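Local coordinates for protein inactive glucansucrase (Lactobacillus reuteri, PDB 5JBD) that is an inactive glucansucrase of glycosyl hydrolase family 70, a large protein built round a TIM barrel and carrying a bound calcium ion, at residues 209-214 / 758-763; 529-534 / 622-627; 786-791 / 842-847. All coordinates share one frame; numbering follows the deposited sequence.

Interaction 1: residues 209-214 / 758-763; sequences TSYADS and GQEAVT
With chi1 of 49°, CG of Tyr211 sits between the backbone N and the carbonyl carbon, and this turn aims the phenol at strand 758-763; at Thr209 a similar torsion, chi1 55°, places OG1 between the backbone N and the carbonyl carbon and sets CG2 beside N. Both groups thereby reach strand 758-767, part of an antiparallel sheet of six strands, where it runs between strands 193-197 and 784-791. The approaching piece is a short 3-10 turn at 210-212, kept tight by the bond from Ala212 N to Thr209 O. The arrangement illustrates how a loop can be fixed to a strand by its own side chains, one reaching a backbone carbonyl and one a hydroxyl. Tyr211 OH donates to Ala761 O over 2.6 Å, arriving somewhat tilted from the carbonyl plane, while Thr209 CG2 rests 3.3 Å from the same Ala761 O. Ala761 CB sits close to the phenol as well, 3.2 Å from Tyr211 OH. Within the turn, Thr209 C lies over the centre of the Tyr211 ring, 3.9 Å above its plane, so the ring is backed by its own loop. Glu760 meets this ring at its edge: its extended side chain lies alongside the tyrosine, pointing the other way, and leaves OE2 3.4 Å from Tyr211 CD1, with carboxylate and ring planes 26° apart. The other carboxylate oxygen, OE1, is held by Thr790 OG1 and Ala838 N, which would fix how the group is turned. Ala212 CB adds a loose apolar touch, 4.3 Å from Val762 CG1. At the far end of the contact two threonines meet: Thr209 OG1 and Thr763 OG1 share a hydrogen bond of 2.8 Å, and the latter hydroxyl is also hydrogen-bonded to Asn199 ND2.

Interaction 2: residues 529-534 / 622-627; sequences DKLSRT and GDQDVT
Gln624 and Thr534 satisfy each other twice, side chain to side chain and side chain to backbone. Gln624 CG is anti to the backbone N (chi1 -165°), and the chain stays extended beyond it, which carries the amide to Thr534. Thr534 OG1 donates to Gln624 OE1 over 2.6 Å, in the plane of the amide carbonyl and on a lone pair. In return Gln624 NE2 gives a nearly straight bond, 173°, to Thr534 O at 3.0 Å; the acceptor lies in the plane of the glutamine amide, yet the nitrogen stands well above the carbonyl plane of Thr534. NE2 also donates to Gln495 O, at the end of helix 483-496, so three bonds grip this amide and fix which way round it lies. The contact is one of surface loops: 529-534 lies in the loop between strands 510-515 and 537-542 of an antiparallel sheet, probably domain C of the family, and 622-627 follows its strand 612-618. Each loop also looks after its own polar groups. The type I turn from Asp529 to Ser532 includes an Asx turn, Leu531 N donating to Asp529 OD1 over 2.9 Å, and Ser532 OG accepts from Asp529 N while bonding to Lys518 O. In a second Asx turn Asp625 OD1 accepts from both N and OG1 of Thr627. Leu531 and Gln624 lie side by side, pointing opposite ways, with Leu531 CD1 4.1 Å from Val626 CG1.

Interaction 3: residues 786-791 / 842-847; sequences YFAYTT and NGTSLQ
Gln847 reaches across to strand 786-791 and lays its side-chain amide against the backbone of Tyr789 so that both polar atoms of one residue are matched. OE1 accepts from Tyr789 N over 2.8 Å, the donor lying in the amide carbonyl plane on a lone pair; NE2 donates to Tyr789 O at 3.1 Å, the acceptor lying close to the plane of the glutamine amide. The pairing is a good example of a glutamine amide imitating the edge of a neighbouring strand. A second bond from NE2, to Thr844 OG1, whose own proton goes to Ser845 O, helps to fix which way round the amide lies. The Tyr789 ring crosses Gln847 obliquely, with 31° between ring and amide planes, and receives OE1 at its edge, 3.5 Å from CD1. The Tyr786 ring is turned further from the amide, 56° between planes. Because its CG is anti to the backbone N (chi1 -178°), the ring extends over to the base of Gln847, where OH accepts from Gln847 N at 3.1 Å and lies 3.5 Å from Gln847 CB. That hydroxyl is bonded to Glu172 OE2 too. Asn242 ND2, from strand 242-244, adds another bond to Tyr789 O. Edge strand 784-791 is thus tied to the chain leaving the non-adjacent strand 841-845, consistent with a curled six-stranded antiparallel sheet, probably domain B of the family 70 fold.

Interactions 1 and 3 share one antiparallel sheet, their centres about 10 Å apart. Neighbouring strands 758-767 and 784-791 join them, and Val762 O lies 2.8 Å from Tyr786 N, a probable backbone hydrogen bond between the two contacts. Interaction 2 stands far off, across the chain's centre, its centre about 63 Å from the centre of interaction 1 and 57 Å from that of interaction 3. In sequence, however, its segments fall between 209-214 and 758-763, and interaction 3 follows last. The chain therefore goes out to the distant antiparallel domain and returns to complete a sheet begun hundreds of residues earlier, consistent with the U-shaped course of family 70 proteins.

Interaction 1: residues 209-214 / 758-763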
ATOM      1  N   THR A 209      22.676  -0.711 -21.283  1.00 34.51           N
ATOM      2  CA  THR A 209      22.477  -0.879 -19.837  1.00 34.22           C
ATOM      3  C   THR A 209      22.362  -2.368 -19.508  1.00 33.97           C
ATOM      4  O   THR A 209      21.479  -2.771 -18.748  1.00 32.93           O
ATOM      5  CB  THR A 209      21.210  -0.128 -19.362  1.00 32.23           C
ATOM      6  OG1 THR A 209      20.087  -0.574 -20.124  1.00 31.35           O
ATOM      7  CG2 THR A 209      21.376   1.376 -19.529  1.00 33.33           C
ATOM      8  N   SER A 210      23.267  -3.173 -20.074  1.00 34.69           N
ATOM      9  CA  SER A 210      23.109  -4.632 -20.084  1.00 35.16           C
ATOM     10  C   SER A 210      23.172  -5.278 -18.697  1.00 35.01           C
ATOM     11  O   SER A 210      22.592  -6.342 -18.493  1.00 34.31           O
ATOM     12  CB  SER A 210      24.110  -5.308 -21.030  1.00 36.30           C
ATOM     13  OG  SER A 210      25.447  -5.065 -20.641  1.00 37.17           O
ATOM     14  N   TYR A 211      23.853  -4.626 -17.759  1.00 33.98           N
ATOM     15  CA  TYR A 211      23.824  -5.004 -16.328  1.00 34.55           C
ATOM     16  C   TYR A 211      22.379  -5.039 -15.753  1.00 33.29           C
ATOM     17  O   TYR A 211      22.121  -5.739 -14.778  1.00 33.10           O
ATOM     18  CB  TYR A 211      24.726  -4.064 -15.482  1.00 34.83           C
ATOM     19  CG  TYR A 211      24.444  -2.606 -15.782  1.00 35.49           C
ATOM     20  CD1 TYR A 211      23.361  -1.958 -15.201  1.00 35.20           C
ATOM     21  CD2 TYR A 211      25.215  -1.899 -16.712  1.00 37.23           C
ATOM     22  CE1 TYR A 211      23.054  -0.652 -15.516  1.00 34.85           C
ATOM     23  CE2 TYR A 211      24.904  -0.585 -17.043  1.00 37.39           C
ATOM     24  CZ  TYR A 211      23.818   0.029 -16.438  1.00 35.26           C
ATOM     25  OH  TYR A 211      23.482   1.328 -16.722  1.00 34.85           O
ATOM     26  N   ALA A 212      21.458  -4.271 -16.337  1.00 32.68           N
ATOM     27  CA  ALA A 212      20.030  -4.260 -15.908  1.00 31.63           C
ATOM     28  C   ALA A 212      19.099  -5.148 -16.756  1.00 32.14           C
ATOM     29  O   ALA A 212      17.874  -5.127 -16.557  1.00 29.74           O
ATOM     30  CB  ALA A 212      19.505  -2.827 -15.881  1.00 31.55           C
ATOM     31  N   ASP A 213      19.669  -5.916 -17.689  1.00 32.56           N
ATOM     32  CA  ASP A 213      18.893  -6.831 -18.512  1.00 33.26           C
ATOM     33  C   ASP A 213      18.329  -7.992 -17.693  1.00 33.04           C
ATOM     34  O   ASP A 213      18.878  -8.358 -16.642  1.00 33.82           O
ATOM     35  CB  ASP A 213      19.725  -7.412 -19.661  1.00 35.23           C
ATOM     36  CG  ASP A 213      20.050  -6.393 -20.745  1.00 36.55           C
ATOM     37  OD1 ASP A 213      19.594  -5.235 -20.664  1.00 35.66           O
ATOM     38  OD2 ASP A 213      20.785  -6.765 -21.690  1.00 38.76           O
ATOM     39  N   SER A 214      17.211  -8.541 -18.172  1.00 32.03           N
ATOM     40  CA  SER A 214      16.574  -9.681 -17.539  1.00 31.31           C
ATOM     41  C   SER A 214      15.931 -10.590 -18.593  1.00 31.85           C
ATOM     42  O   SER A 214      15.407 -10.121 -19.603  1.00 30.54           O
ATOM     43  CB  SER A 214      15.539  -9.208 -16.514  1.00 31.36           C
ATOM     44  OG  SER A 214      14.762 -10.282 -15.990  1.00 30.52           O
ATOM     45  N   GLY A 758      20.270   5.065  -4.359  1.00 31.63           N
ATOM     46  CA  GLY A 758      21.213   4.855  -5.460  1.00 31.90           C
ATOM     47  C   GLY A 758      20.578   4.937  -6.841  1.00 30.53           C
ATOM     48  O   GLY A 758      19.624   4.209  -7.132  1.00 28.68           O
ATOM     49  N   GLN A 759      21.115   5.818  -7.687  1.00 29.42           N
ATOM     50  CA  GLN A 759      20.687   5.935  -9.078  1.00 29.20           C
ATOM     51  C   GLN A 759      21.410   4.939  -9.974  1.00 30.75           C
ATOM     52  O   GLN A 759      22.563   4.545  -9.710  1.00 29.91           O
ATOM     53  CB  GLN A 759      20.914   7.337  -9.633  1.00 30.34           C
ATOM     54  CG  GLN A 759      19.878   8.343  -9.185  1.00 30.11           C
ATOM     55  CD  GLN A 759      20.180   9.750  -9.668  1.00 32.00           C
ATOM     56  OE1 GLN A 759      21.077  10.414  -9.146  1.00 31.19           O
ATOM     57  NE2 GLN A 759      19.444  10.206 -10.675  1.00 32.39           N
ATOM     58  N   GLU A 760      20.714   4.553 -11.040  1.00 30.64           N
ATOM     59  CA  GLU A 760      21.204   3.590 -12.006  1.00 32.10           C
ATOM     60  C   GLU A 760      20.734   4.021 -13.390  1.00 32.06           C
ATOM     61  O   GLU A 760      19.609   4.492 -13.540  1.00 33.30           O
ATOM     62  CB  GLU A 760      20.664   2.200 -11.659  1.00 32.49           C
ATOM     63  CG  GLU A 760      21.298   1.045 -12.431  1.00 33.64           C
ATOM     64  CD  GLU A 760      20.728  -0.318 -12.066  1.00 33.38           C
ATOM     65  OE1 GLU A 760      19.824  -0.417 -11.192  1.00 32.16           O
ATOM     66  OE2 GLU A 760      21.186  -1.308 -12.678  1.00 36.46           O
ATOM     67  N   ALA A 761      21.593   3.875 -14.397  1.00 31.60           N
ATOM     68  CA  ALA A 761      21.178   4.117 -15.774  1.00 31.40           C
ATOM     69  C   ALA A 761      20.385   2.902 -16.237  1.00 30.82           C
ATOM     70  O   ALA A 761      20.921   1.793 -16.330  1.00 31.42           O
ATOM     71  CB  ALA A 761      22.364   4.379 -16.692  1.00 32.31           C
ATOM     72  N   VAL A 762      19.106   3.117 -16.499  1.00 29.63           N
ATOM     73  CA  VAL A 762      18.224   2.070 -17.038  1.00 29.07           C
ATOM     74  C   VAL A 762      17.651   2.540 -18.366  1.00 29.13           C
ATOM     75  O   VAL A 762      17.531   3.744 -18.589  1.00 30.07           O
ATOM     76  CB  VAL A 762      17.073   1.725 -16.066  1.00 27.75           C
ATOM     77  CG1 VAL A 762      17.602   0.913 -14.901  1.00 28.04           C
ATOM     78  CG2 VAL A 762      16.358   2.969 -15.556  1.00 27.57           C
ATOM     79  N   THR A 763      17.320   1.601 -19.245  1.00 28.61           N
ATOM     80  CA  THR A 763      16.664   1.921 -20.498  1.00 28.88           C
ATOM     81  C   THR A 763      15.156   1.734 -20.295  1.00 30.56           C
ATOM     82  O   THR A 763      14.715   0.656 -19.855  1.00 29.08           O
ATOM     83  CB  THR A 763      17.201   1.050 -21.632  1.00 29.33           C
ATOM     84  OG1 THR A 763      18.624   1.224 -21.728  1.00 29.73           O
ATOM     85  CG2 THR A 763      16.564   1.441 -22.958  1.00 30.37           C
TER

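Interaction 2: residues 529-534 / 622-627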
ATOM      1  N   ASP A 529     -25.906 -29.551  20.089  1.00 32.20           N
ATOM      2  CA  ASP A 529     -24.801 -29.098  20.955  1.00 33.07           C
ATOM      3  C   ASP A 529     -25.398 -28.628  22.266  1.00 32.38           C
ATOM      4  O   ASP A 529     -26.521 -28.122  22.286  1.00 30.38           O
ATOM      5  CB  ASP A 529     -24.050 -27.951  20.262  1.00 32.51           C
ATOM      6  CG  ASP A 529     -22.717 -27.633  20.906  1.00 33.58           C
ATOM      7  OD1 ASP A 529     -22.684 -26.939  21.948  1.00 32.13           O
ATOM      8  OD2 ASP A 529     -21.692 -28.039  20.337  1.00 35.27           O
ATOM      9  N   LYS A 530     -24.646 -28.754  23.356  1.00 35.47           N
ATOM     10  CA  LYS A 530     -25.102 -28.244  24.656  1.00 37.70           C
ATOM     11  C   LYS A 530     -25.327 -26.711  24.666  1.00 33.71           C
ATOM     12  O   LYS A 530     -26.028 -26.208  25.531  1.00 31.35           O
ATOM     13  CB  LYS A 530     -24.165 -28.686  25.797  1.00 42.64           C
ATOM     14  CG  LYS A 530     -22.798 -28.027  25.793  1.00 51.04           C
ATOM     15  CD  LYS A 530     -21.804 -28.735  26.710  1.00 57.61           C
ATOM     16  CE  LYS A 530     -20.436 -28.063  26.622  1.00 64.28           C
ATOM     17  NZ  LYS A 530     -19.355 -28.864  27.262  1.00 67.85           N
ATOM     18  N   LEU A 531     -24.725 -25.987  23.717  1.00 30.46           N
ATOM     19  CA  LEU A 531     -24.952 -24.542  23.568  1.00 29.39           C
ATOM     20  C   LEU A 531     -25.986 -24.175  22.503  1.00 27.87           C
ATOM     21  O   LEU A 531     -26.207 -22.996  22.259  1.00 29.14           O
ATOM     22  CB  LEU A 531     -23.611 -23.831  23.282  1.00 28.95           C
ATOM     23  CG  LEU A 531     -22.503 -24.027  24.325  1.00 29.67           C
ATOM     24  CD1 LEU A 531     -21.254 -23.234  23.943  1.00 30.49           C
ATOM     25  CD2 LEU A 531     -22.978 -23.618  25.718  1.00 31.52           C
ATOM     26  N   SER A 532     -26.633 -25.169  21.882  1.00 28.01           N
ATOM     27  CA  SER A 532     -27.596 -24.916  20.811  1.00 26.23           C
ATOM     28  C   SER A 532     -28.723 -24.005  21.286  1.00 26.38           C
ATOM     29  O   SER A 532     -28.967 -22.951  20.700  1.00 25.28           O
ATOM     30  CB  SER A 532     -28.168 -26.229  20.259  1.00 26.26           C
ATOM     31  OG  SER A 532     -27.216 -26.913  19.448  1.00 25.09           O
ATOM     32  N   ARG A 533     -29.374 -24.403  22.375  1.00 27.66           N
ATOM     33  CA  ARG A 533     -30.524 -23.668  22.921  1.00 27.88           C
ATOM     34  C   ARG A 533     -30.228 -22.179  23.208  1.00 28.80           C
ATOM     35  O   ARG A 533     -31.051 -21.300  22.907  1.00 29.32           O
ATOM     36  CB  ARG A 533     -31.003 -24.339  24.217  1.00 29.08           C
ATOM     37  CG  ARG A 533     -32.153 -23.636  24.941  1.00 30.26           C
ATOM     38  CD  ARG A 533     -33.399 -23.521  24.082  1.00 30.32           C
ATOM     39  NE  ARG A 533     -34.527 -22.979  24.850  1.00 31.60           N
ATOM     40  CZ  ARG A 533     -35.782 -22.886  24.404  1.00 32.65           C
ATOM     41  NH1 ARG A 533     -36.123 -23.296  23.170  1.00 31.34           N
ATOM     42  NH2 ARG A 533     -36.720 -22.375  25.201  1.00 31.08           N
ATOM     43  N   THR A 534     -29.065 -21.912  23.797  1.00 27.26           N
ATOM     44  CA  THR A 534     -28.751 -20.578  24.322  1.00 27.51           C
ATOM     45  C   THR A 534     -27.853 -19.746  23.390  1.00 25.81           C
ATOM     46  O   THR A 534     -27.297 -18.730  23.814  1.00 25.88           O
ATOM     47  CB  THR A 534     -28.098 -20.693  25.721  1.00 29.79           C
ATOM     48  OG1 THR A 534     -26.974 -21.580  25.648  1.00 30.52           O
ATOM     49  CG2 THR A 534     -29.097 -21.218  26.746  1.00 30.26           C
ATOM     50  N   GLY A 622     -24.173 -16.178  33.113  1.00 40.03           N
ATOM     51  CA  GLY A 622     -22.717 -16.141  33.080  1.00 41.05           C
ATOM     52  C   GLY A 622     -22.144 -16.148  31.676  1.00 41.11           C
ATOM     53  O   GLY A 622     -22.750 -15.594  30.758  1.00 39.33           O
ATOM     54  N   ASP A 623     -20.984 -16.780  31.522  1.00 42.63           N
ATOM     55  CA  ASP A 623     -20.214 -16.686  30.291  1.00 43.14           C
ATOM     56  C   ASP A 623     -20.542 -17.793  29.305  1.00 37.24           C
ATOM     57  O   ASP A 623     -20.839 -18.924  29.687  1.00 38.95           O
ATOM     58  CB  ASP A 623     -18.711 -16.713  30.597  1.00 49.99           C
ATOM     59  CG  ASP A 623     -18.251 -15.498  31.378  1.00 57.10           C
ATOM     60  OD1 ASP A 623     -18.634 -14.363  30.996  1.00 61.03           O
ATOM     61  OD2 ASP A 623     -17.509 -15.687  32.376  1.00 59.54           O
ATOM     62  N   GLN A 624     -20.454 -17.458  28.031  1.00 31.55           N
ATOM     63  CA  GLN A 624     -20.661 -18.426  26.964  1.00 29.75           C
ATOM     64  C   GLN A 624     -19.699 -18.147  25.828  1.00 27.35           C
ATOM     65  O   GLN A 624     -19.465 -16.988  25.509  1.00 27.21           O
ATOM     66  CB  GLN A 624     -22.081 -18.326  26.441  1.00 27.94           C
ATOM     67  CG  GLN A 624     -22.480 -19.521  25.599  1.00 27.97           C
ATOM     68  CD  GLN A 624     -23.942 -19.542  25.266  1.00 27.30           C
ATOM     69  OE1 GLN A 624     -24.687 -20.324  25.829  1.00 28.11           O
ATOM     70  NE2 GLN A 624     -24.368 -18.666  24.369  1.00 28.12           N
ATOM     71  N   ASP A 625     -19.155 -19.203  25.221  1.00 27.55           N
ATOM     72  CA  ASP A 625     -18.251 -19.081  24.068  1.00 27.16           C
ATOM     73  C   ASP A 625     -18.635 -20.180  23.071  1.00 26.19           C
ATOM     74  O   ASP A 625     -18.521 -21.356  23.377  1.00 25.56           O
ATOM     75  CB  ASP A 625     -16.800 -19.223  24.553  1.00 29.17           C
ATOM     76  CG  ASP A 625     -15.753 -19.160  23.423  1.00 31.33           C
ATOM     77  OD1 ASP A 625     -16.080 -18.936  22.240  1.00 28.27           O
ATOM     78  OD2 ASP A 625     -14.558 -19.326  23.756  1.00 34.64           O
ATOM     79  N   VAL A 626     -19.095 -19.778  21.892  1.00 24.58           N
ATOM     80  CA  VAL A 626     -19.550 -20.724  20.871  1.00 25.18           C
ATOM     81  C   VAL A 626     -18.482 -21.051  19.822  1.00 25.29           C
ATOM     82  O   VAL A 626     -18.810 -21.607  18.777  1.00 24.18           O
ATOM     83  CB  VAL A 626     -20.850 -20.254  20.163  1.00 25.47           C
ATOM     84  CG1 VAL A 626     -22.029 -20.288  21.139  1.00 25.44           C
ATOM     85  CG2 VAL A 626     -20.683 -18.879  19.523  1.00 25.80           C
ATOM     86  N   THR A 627     -17.218 -20.708  20.099  1.00 25.37           N
ATOM     87  CA  THR A 627     -16.097 -21.137  19.267  1.00 25.76           C
ATOM     88  C   THR A 627     -16.207 -22.615  18.921  1.00 24.93           C
ATOM     89  O   THR A 627     -16.431 -23.431  19.792  1.00 23.86           O
ATOM     90  CB  THR A 627     -14.755 -20.892  19.986  1.00 27.44           C
ATOM     91  OG1 THR A 627     -14.580 -19.488  20.180  1.00 29.63           O
ATOM     92  CG2 THR A 627     -13.565 -21.415  19.167  1.00 28.43           C
TER

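Interaction 3: residues 786-791 / 842-847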
ATOM      1  N   TYR A 786      17.484   6.573 -18.598  1.00 29.85           N
ATOM      2  CA  TYR A 786      16.823   7.315 -17.527  1.00 29.82           C
ATOM      3  C   TYR A 786      17.541   6.973 -16.225  1.00 29.42           C
ATOM      4  O   TYR A 786      17.862   5.799 -15.979  1.00 29.20           O
ATOM      5  CB  TYR A 786      15.362   6.823 -17.465  1.00 29.31           C
ATOM      6  CG  TYR A 786      14.415   7.468 -16.450  1.00 30.10           C
ATOM      7  CD1 TYR A 786      14.104   8.826 -16.507  1.00 31.69           C
ATOM      8  CD2 TYR A 786      13.768   6.695 -15.471  1.00 29.91           C
ATOM      9  CE1 TYR A 786      13.208   9.401 -15.601  1.00 31.38           C
ATOM     10  CE2 TYR A 786      12.866   7.261 -14.564  1.00 30.13           C
ATOM     11  CZ  TYR A 786      12.579   8.609 -14.630  1.00 30.90           C
ATOM     12  OH  TYR A 786      11.691   9.187 -13.731  1.00 29.15           O
ATOM     13  N   PHE A 787      17.800   7.981 -15.393  1.00 29.49           N
ATOM     14  CA  PHE A 787      18.588   7.785 -14.176  1.00 29.26           C
ATOM     15  C   PHE A 787      17.705   7.547 -12.948  1.00 29.51           C
ATOM     16  O   PHE A 787      17.698   8.321 -11.991  1.00 29.20           O
ATOM     17  CB  PHE A 787      19.546   8.967 -13.964  1.00 30.21           C
ATOM     18  CG  PHE A 787      20.509   9.194 -15.103  1.00 31.51           C
ATOM     19  CD1 PHE A 787      21.235   8.137 -15.658  1.00 32.85           C
ATOM     20  CD2 PHE A 787      20.736  10.472 -15.591  1.00 33.22           C
ATOM     21  CE1 PHE A 787      22.137   8.351 -16.693  1.00 32.81           C
ATOM     22  CE2 PHE A 787      21.646  10.696 -16.617  1.00 34.04           C
ATOM     23  CZ  PHE A 787      22.347   9.632 -17.170  1.00 34.16           C
ATOM     24  N   ALA A 788      16.972   6.435 -12.975  1.00 30.20           N
ATOM     25  CA  ALA A 788      16.025   6.106 -11.910  1.00 29.61           C
ATOM     26  C   ALA A 788      16.766   5.761 -10.646  1.00 29.65           C
ATOM     27  O   ALA A 788      17.865   5.192 -10.703  1.00 29.91           O
ATOM     28  CB  ALA A 788      15.152   4.926 -12.323  1.00 30.22           C
ATOM     29  N   TYR A 789      16.173   6.111  -9.511  1.00 28.61           N
ATOM     30  CA  TYR A 789      16.596   5.579  -8.216  1.00 28.80           C
ATOM     31  C   TYR A 789      16.102   4.136  -8.133  1.00 28.07           C
ATOM     32  O   TYR A 789      14.897   3.900  -8.147  1.00 28.67           O
ATOM     33  CB  TYR A 789      16.041   6.430  -7.072  1.00 29.31           C
ATOM     34  CG  TYR A 789      16.720   7.778  -6.988  1.00 30.84           C
ATOM     35  CD1 TYR A 789      16.290   8.851  -7.764  1.00 32.72           C
ATOM     36  CD2 TYR A 789      17.833   7.964  -6.180  1.00 32.90           C
ATOM     37  CE1 TYR A 789      16.933  10.082  -7.705  1.00 34.11           C
ATOM     38  CE2 TYR A 789      18.482   9.197  -6.103  1.00 33.87           C
ATOM     39  CZ  TYR A 789      18.029  10.248  -6.874  1.00 34.84           C
ATOM     40  OH  TYR A 789      18.666  11.459  -6.816  1.00 35.31           O
ATOM     41  N   THR A 790      17.038   3.188  -8.114  1.00 28.05           N
ATOM     42  CA  THR A 790      16.734   1.752  -8.131  1.00 28.84           C
ATOM     43  C   THR A 790      17.498   0.891  -7.117  1.00 29.35           C
ATOM     44  O   THR A 790      17.152  -0.281  -6.923  1.00 28.70           O
ATOM     45  CB  THR A 790      17.126   1.145  -9.483  1.00 29.10           C
ATOM     46  OG1 THR A 790      18.542   1.240  -9.623  1.00 30.07           O
ATOM     47  CG2 THR A 790      16.455   1.852 -10.643  1.00 29.36           C
ATOM     48  N   THR A 791      18.550   1.438  -6.508  1.00 30.24           N
ATOM     49  CA  THR A 791      19.553   0.625  -5.870  1.00 29.60           C
ATOM     50  C   THR A 791      19.638   0.929  -4.372  1.00 29.86           C
ATOM     51  O   THR A 791      19.702   2.092  -3.956  1.00 29.57           O
ATOM     52  CB  THR A 791      20.901   0.794  -6.602  1.00 31.95           C
ATOM     53  OG1 THR A 791      20.736   0.384  -7.965  1.00 29.68           O
ATOM     54  CG2 THR A 791      22.002  -0.037  -5.951  1.00 33.23           C
ATOM     55  N   ASN A 842      10.632  -4.525 -12.496  1.00 27.22           N
ATOM     56  CA  ASN A 842       9.870  -4.396 -13.741  1.00 26.49           C
ATOM     57  C   ASN A 842       9.863  -2.972 -14.268  1.00 26.10           C
ATOM     58  O   ASN A 842       9.802  -2.767 -15.480  1.00 25.10           O
ATOM     59  CB  ASN A 842       8.395  -4.804 -13.534  1.00 26.42           C
ATOM     60  CG  ASN A 842       8.203  -6.300 -13.341  1.00 27.08           C
ATOM     61  OD1 ASN A 842       7.318  -6.727 -12.565  1.00 30.20           O
ATOM     62  ND2 ASN A 842       8.975  -7.099 -14.038  1.00 24.57           N
ATOM     63  N   GLY A 843       9.929  -1.993 -13.363  1.00 25.43           N
ATOM     64  CA  GLY A 843       9.817  -0.595 -13.744  1.00 25.39           C
ATOM     65  C   GLY A 843       9.585   0.255 -12.527  1.00 24.96           C
ATOM     66  O   GLY A 843       9.754  -0.210 -11.396  1.00 26.05           O
ATOM     67  N   THR A 844       9.222   1.509 -12.749  1.00 25.55           N
ATOM     68  CA  THR A 844       8.944   2.436 -11.656  1.00 25.56           C
ATOM     69  C   THR A 844       7.869   3.407 -12.079  1.00 26.68           C
ATOM     70  O   THR A 844       7.741   3.713 -13.268  1.00 28.41           O
ATOM     71  CB  THR A 844      10.210   3.224 -11.207  1.00 25.33           C
ATOM     72  OG1 THR A 844       9.875   4.164 -10.172  1.00 25.17           O
ATOM     73  CG2 THR A 844      10.825   3.986 -12.368  1.00 26.17           C
ATOM     74  N   SER A 845       7.103   3.904 -11.106  1.00 26.55           N
ATOM     75  CA  SER A 845       6.296   5.093 -11.323  1.00 27.55           C
ATOM     76  C   SER A 845       7.233   6.273 -11.600  1.00 28.65           C
ATOM     77  O   SER A 845       8.402   6.240 -11.229  1.00 28.54           O
ATOM     78  CB  SER A 845       5.378   5.392 -10.137  1.00 28.24           C
ATOM     79  OG  SER A 845       6.074   5.381  -8.903  1.00 29.94           O
ATOM     80  N   LEU A 846       6.726   7.291 -12.287  1.00 29.08           N
ATOM     81  CA  LEU A 846       7.561   8.413 -12.710  1.00 29.63           C
ATOM     82  C   LEU A 846       8.184   9.054 -11.472  1.00 30.83           C
ATOM     83  O   LEU A 846       7.501   9.275 -10.477  1.00 29.77           O
ATOM     84  CB  LEU A 846       6.751   9.438 -13.506  1.00 29.91           C
ATOM     85  CG  LEU A 846       5.951   8.946 -14.716  1.00 30.06           C
ATOM     86  CD1 LEU A 846       5.284  10.118 -15.424  1.00 31.79           C
ATOM     87  CD2 LEU A 846       6.800   8.130 -15.682  1.00 31.17           C
ATOM     88  N   GLN A 847       9.495   9.316 -11.517  1.00 30.57           N
ATOM     89  CA  GLN A 847      10.219   9.757 -10.320  1.00 30.38           C
ATOM     90  C   GLN A 847      10.437  11.269 -10.218  1.00 30.53           C
ATOM     91  O   GLN A 847      11.091  11.735  -9.278  1.00 29.83           O
ATOM     92  CB  GLN A 847      11.550   9.000 -10.217  1.00 31.55           C
ATOM     93  CG  GLN A 847      11.360   7.507  -9.988  1.00 31.02           C
ATOM     94  CD  GLN A 847      12.643   6.791  -9.608  1.00 31.91           C
ATOM     95  OE1 GLN A 847      13.727   7.370  -9.650  1.00 31.73           O
ATOM     96  NE2 GLN A 847      12.533   5.507  -9.269  1.00 30.56           N
TER